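Local coordinates for flagellar motor switch protein FliG (Aquifex aeolicus, PDB 3HJL) that probably forms part of the rotor-mounted switch complex (C ring) of the bacterial flagellar motor, which sets the direction of flagellar rotation, at residues Lys14-Leu18 and Glu63-Ile68; Ile109-Ile113 and Ala179-Leu183. All blocks are in the same frame, centred on the assembly; numbering follows the deposited sequence.

Contact 1: Lys14-Leu18 and Glu63-Ile68; sequences KAAVL and ELLDEI
Lys14 reaches across from helix 7-21 to two carboxylates, Glu63 and Glu67, which stand one turn apart on helix 54-70. The segments are almost perpendicular, at 87°, and their axes stay 11.9 Å apart, a gap bridged by long side chains. Followed outward from CB, which points at the other helix, Lys14 first brings CG to 4.1 Å from Leu64 CD2. CD passes the same methyl and also comes up to Glu67 OE1, while CE lies beside OE1 of both glutamates. At the tip, Lys14 NZ makes two salt bridges, 2.9 Å to Glu63 OE1 and 2.8 Å to Glu67 OE1. The lysine chain is extended from CG onward (chi2 -174°), which carries the ammonium that far. Its two bonds differ: Glu67 offers the syn lone pair of OE1, whereas Glu63 OE1 is approached on its syn side but from 33° out of the carboxylate plane.

Beneath this polar edge the contact is aliphatic. Leu64 spreads its methyls, CD1 toward Val17 CG1 at 4.1 Å and CD2 toward Leu18 CD2 at 3.9 Å. Leu18 and Ile68 run past each other in opposite senses, with Leu18 CD2 3.6 Å from Ile68 CG2. Helix 78-88 continues this core within the helical N-terminal domain, where Ile85 touches Val17 and Leu64, and Phe81 touches Ile68. One ammonium thus bridges two neighbouring acidic groups and probably eases their mutual repulsion, while its methylenes extend the leucine packing out to the exposed glutamates.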
loop_
_atom_site.group_PDB
_atom_site.type_symbol
_atom_site.label_atom_id
_atom_site.label_comp_id
_atom_site.label_asym_id
_atom_site.label_seq_id
_atom_site.Cartn_x
_atom_site.Cartn_y
_atom_site.Cartn_z
ATOM N N LYS A 14 -6.948 -21.648 40.352
ATOM C CA LYS A 14 -7.031 -20.252 40.802
ATOM C C LYS A 14 -6.095 -20.011 41.983
ATOM O O LYS A 14 -5.350 -19.046 41.982
ATOM C CB LYS A 14 -8.456 -19.867 41.216
ATOM C CG LYS A 14 -9.373 -19.503 40.076
ATOM C CD LYS A 14 -10.713 -19.006 40.613
ATOM C CE LYS A 14 -11.556 -18.382 39.514
ATOM N NZ LYS A 14 -12.783 -17.744 40.058
ATOM N N ALA A 15 -6.184 -20.870 43.002
ATOM C CA ALA A 15 -5.277 -20.815 44.158
ATOM C C ALA A 15 -3.800 -20.793 43.723
ATOM O O ALA A 15 -3.007 -20.008 44.248
ATOM C CB ALA A 15 -5.529 -21.989 45.078
ATOM N N ALA A 16 -3.455 -21.655 42.762
ATOM C CA ALA A 16 -2.099 -21.724 42.201
ATOM C C ALA A 16 -1.673 -20.403 41.558
ATOM O O ALA A 16 -0.561 -19.925 41.787
ATOM C CB ALA A 16 -2.007 -22.855 41.174
ATOM N N VAL A 17 -2.567 -19.821 40.762
ATOM C CA VAL A 17 -2.291 -18.558 40.084
ATOM C C VAL A 17 -2.208 -17.401 41.081
ATOM O O VAL A 17 -1.318 -16.563 40.968
ATOM C CB VAL A 17 -3.334 -18.253 38.980
ATOM C CG1 VAL A 17 -3.059 -16.892 38.349
ATOM C CG2 VAL A 17 -3.310 -19.350 37.893
ATOM N N LEU A 18 -3.122 -17.373 42.058
ATOM C CA LEU A 18 -3.093 -16.373 43.133
ATOM C C LEU A 18 -1.777 -16.403 43.901
ATOM O O LEU A 18 -1.160 -15.353 44.120
ATOM C CB LEU A 18 -4.252 -16.576 44.121
ATOM C CG LEU A 18 -5.650 -16.079 43.748
ATOM C CD1 LEU A 18 -6.668 -16.502 44.829
ATOM C CD2 LEU A 18 -5.662 -14.553 43.580
ATOM N N GLU A 63 -11.514 -10.866 36.858
ATOM C CA GLU A 63 -12.444 -11.605 37.700
ATOM C C GLU A 63 -11.755 -11.895 39.030
ATOM O O GLU A 63 -12.282 -11.536 40.074
ATOM C CB GLU A 63 -12.896 -12.912 37.044
ATOM C CG GLU A 63 -14.125 -13.535 37.731
ATOM C CD GLU A 63 -14.185 -15.050 37.618
ATOM O OE1 GLU A 63 -13.232 -15.728 38.082
ATOM O OE2 GLU A 63 -15.219 -15.559 37.129
ATOM N N LEU A 64 -10.574 -12.520 38.968
ATOM C CA LEU A 64 -9.746 -12.825 40.161
ATOM C C LEU A 64 -9.484 -11.609 41.031
ATOM O O LEU A 64 -9.517 -11.708 42.255
ATOM C CB LEU A 64 -8.374 -13.414 39.774
ATOM C CG LEU A 64 -8.168 -14.921 39.654
ATOM C CD1 LEU A 64 -6.749 -15.217 39.162
ATOM C CD2 LEU A 64 -8.413 -15.605 40.989
ATOM N N LEU A 65 -9.167 -10.482 40.390
ATOM C CA LEU A 65 -8.901 -9.237 41.099
ATOM C C LEU A 65 -10.148 -8.760 41.852
ATOM O O LEU A 65 -10.060 -8.400 43.023
ATOM C CB LEU A 65 -8.402 -8.164 40.122
ATOM C CG LEU A 65 -7.891 -6.830 40.682
ATOM C CD1 LEU A 65 -6.702 -7.029 41.626
ATOM C CD2 LEU A 65 -7.513 -5.903 39.532
ATOM N N ASP A 66 -11.301 -8.785 41.184
ATOM C CA ASP A 66 -12.582 -8.404 41.807
ATOM C C ASP A 66 -13.001 -9.373 42.920
ATOM O O ASP A 66 -13.580 -8.967 43.926
ATOM C CB ASP A 66 -13.687 -8.342 40.743
ATOM C CG ASP A 66 -15.022 -7.870 41.307
ATOM O OD1 ASP A 66 -15.069 -6.779 41.927
ATOM O OD2 ASP A 66 -16.029 -8.585 41.115
ATOM N N GLU A 67 -12.691 -10.649 42.718
ATOM C CA GLU A 67 -13.035 -11.728 43.645
ATOM C C GLU A 67 -12.266 -11.595 44.965
ATOM O O GLU A 67 -12.857 -11.702 46.043
ATOM C CB GLU A 67 -12.722 -13.082 42.976
ATOM C CG GLU A 67 -13.486 -14.268 43.498
ATOM C CD GLU A 67 -13.475 -15.429 42.506
ATOM O OE1 GLU A 67 -12.402 -16.047 42.307
ATOM O OE2 GLU A 67 -14.546 -15.718 41.924
ATOM N N ILE A 68 -10.956 -11.358 44.869
ATOM C CA ILE A 68 -10.092 -11.198 46.061
ATOM C C ILE A 68 -10.247 -9.841 46.764
ATOM O O ILE A 68 -9.962 -9.739 47.958
ATOM C CB ILE A 68 -8.584 -11.503 45.763
ATOM C CG1 ILE A 68 -7.955 -10.447 44.842
ATOM C CG2 ILE A 68 -8.436 -12.908 45.209
ATOM C CD1 ILE A 68 -6.720 -10.936 44.085
#

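Contact 2: Ile109-Ile113 and Ala179-Leu183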
loop_
_atom_site.group_PDB
_atom_site.type_symbol
_atom_site.label_atom_id
_atom_site.label_comp_id
_atom_site.label_asym_id
_atom_site.label_seq_id
_atom_site.Cartn_x
_atom_site.Cartn_y
_atom_site.Cartn_z
ATOM N N ILE A 109 11.607 -8.483 5.089
ATOM C CA ILE A 109 11.806 -7.079 4.774
ATOM C C ILE A 109 13.283 -6.695 4.856
ATOM O O ILE A 109 13.819 -6.089 3.924
ATOM C CB ILE A 109 10.957 -6.168 5.716
ATOM C CG1 ILE A 109 9.445 -6.315 5.426
ATOM C CG2 ILE A 109 11.348 -4.732 5.577
ATOM C CD1 ILE A 109 9.040 -5.980 3.995
ATOM N N LEU A 110 13.947 -7.080 5.945
ATOM C CA LEU A 110 15.365 -6.758 6.133
ATOM C C LEU A 110 16.288 -7.498 5.139
ATOM O O LEU A 110 17.348 -6.986 4.789
ATOM C CB LEU A 110 15.788 -6.979 7.594
ATOM C CG LEU A 110 15.112 -6.084 8.671
ATOM C CD1 LEU A 110 15.626 -6.449 10.067
ATOM C CD2 LEU A 110 15.293 -4.582 8.450
ATOM N N LYS A 111 15.868 -8.666 4.647
ATOM C CA LYS A 111 16.596 -9.354 3.565
ATOM C C LYS A 111 16.541 -8.569 2.244
ATOM O O LYS A 111 17.510 -8.567 1.488
ATOM C CB LYS A 111 16.056 -10.767 3.335
ATOM C CG LYS A 111 16.548 -11.801 4.331
ATOM C CD LYS A 111 15.958 -13.176 4.007
ATOM C CE LYS A 111 16.452 -14.245 4.976
ATOM N NZ LYS A 111 15.993 -15.609 4.580
ATOM N N GLU A 112 15.399 -7.944 1.953
ATOM C CA GLU A 112 15.268 -7.079 0.781
ATOM C C GLU A 112 16.142 -5.834 0.893
ATOM O O GLU A 112 16.656 -5.343 -0.117
ATOM C CB GLU A 112 13.813 -6.667 0.562
ATOM C CG GLU A 112 12.893 -7.804 0.169
ATOM C CD GLU A 112 13.236 -8.419 -1.188
ATOM O OE1 GLU A 112 13.441 -7.664 -2.176
ATOM O OE2 GLU A 112 13.280 -9.666 -1.260
ATOM N N ILE A 113 16.256 -5.304 2.116
ATOM C CA ILE A 113 17.154 -4.182 2.428
ATOM C C ILE A 113 18.627 -4.578 2.212
ATOM O O ILE A 113 19.437 -3.775 1.754
ATOM C CB ILE A 113 16.971 -3.718 3.932
ATOM C CG1 ILE A 113 15.682 -2.925 4.115
ATOM C CG2 ILE A 113 18.134 -2.864 4.388
ATOM C CD1 ILE A 113 15.707 -1.531 3.442
ATOM N N ALA A 179 12.151 0.334 7.344
ATOM C CA ALA A 179 12.700 -0.409 6.229
ATOM C C ALA A 179 11.755 -0.420 5.029
ATOM O O ALA A 179 12.199 -0.256 3.899
ATOM C CB ALA A 179 13.041 -1.837 6.679
ATOM N N GLN A 180 10.457 -0.583 5.286
ATOM C CA GLN A 180 9.440 -0.548 4.232
ATOM C C GLN A 180 9.301 0.837 3.576
ATOM O O GLN A 180 9.098 0.928 2.366
ATOM C CB GLN A 180 8.084 -1.042 4.759
ATOM C CG GLN A 180 8.090 -2.519 5.173
ATOM C CD GLN A 180 6.698 -3.127 5.318
ATOM O OE1 GLN A 180 6.149 -3.194 6.412
ATOM N NE2 GLN A 180 6.128 -3.554 4.211
ATOM N N ILE A 181 9.394 1.901 4.371
ATOM C CA ILE A 181 9.419 3.285 3.841
ATOM C C ILE A 181 10.669 3.523 2.976
ATOM O O ILE A 181 10.615 4.260 1.982
ATOM C CB ILE A 181 9.374 4.354 4.990
ATOM C CG1 ILE A 181 7.995 4.371 5.669
ATOM C CG2 ILE A 181 9.720 5.785 4.469
ATOM C CD1 ILE A 181 6.836 4.772 4.754
ATOM N N LEU A 182 11.780 2.901 3.363
ATOM C CA LEU A 182 13.042 3.006 2.628
ATOM C C LEU A 182 12.908 2.241 1.287
ATOM O O LEU A 182 13.338 2.742 0.245
ATOM C CB LEU A 182 14.221 2.477 3.487
ATOM C CG LEU A 182 15.652 2.946 3.117
ATOM C CD1 LEU A 182 16.643 2.836 4.290
ATOM C CD2 LEU A 182 16.188 2.184 1.907
ATOM N N LEU A 183 12.240 1.081 1.304
ATOM C CA LEU A 183 12.008 0.300 0.071
ATOM C C LEU A 183 11.090 1.015 -0.921
ATOM O O LEU A 183 11.317 0.968 -2.115
ATOM C CB LEU A 183 11.458 -1.095 0.402
ATOM C CG LEU A 183 12.509 -2.039 0.997
ATOM C CD1 LEU A 183 11.864 -3.234 1.681
ATOM C CD2 LEU A 183 13.497 -2.472 -0.098
#
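Ile109 and Ile113, one turn apart on helix 93-114, pack on Ala179 and Leu183 of helix 172-193 in the all-helical, armadillo-type superhelix of FliG. The segments cross at 44° with their axes 9.8 Å apart, and small Ala179 allows the backbones to approach where it faces Ile109.

Apolar contacts make up most of the interface. Ala179 CB sits among three side chains: Ile109 CG2 at 3.5 Å, Ile113 CG1 at 3.8 Å and Leu110 CD2 at 4.0 Å. Leu110 starts out away from the other helix, and only its end turns back to the alanine. Ile113 CD1 touches both Leu182 CD2 and Leu183 CG, and Phe136 of helix 130-137 also touches Ile113, Ala179 and Leu182.

Polar residues contribute chiefly their carbon atoms. No hydrogen bond joins the two segments. Glu112 lends CB to Leu183 CD1, while its carboxylate forms a salt bridge through OE2 with Lys115, just beyond the end of helix 93-114. Gln180 crosses Ile109 at about a right angle. With chi1 and chi2 of Ile109 at -69° and -58°, its CD1 ends 3.8 Å from both CG and NE2 of Gln180.

In the fold
From the N terminus, helix 7-21 supplies the first side of contact 1, and the chain passes through two further helices, 24-33 and 36-47, before helix 54-70 returns to close it. That closure lies wholly within the N-terminal domain. Helix 78-88 follows, and then helix 93-114 opens contact 2, which closes only when helix 172-193 comes back after four intervening helices. The two closures are in series, neither nested nor crossed, with centres 45 Å apart and nearest atoms about 35 Å apart. Contact 1 joins helices inside one compact region, whereas contact 2 packs the long helix 93-114 against the middle-domain helices.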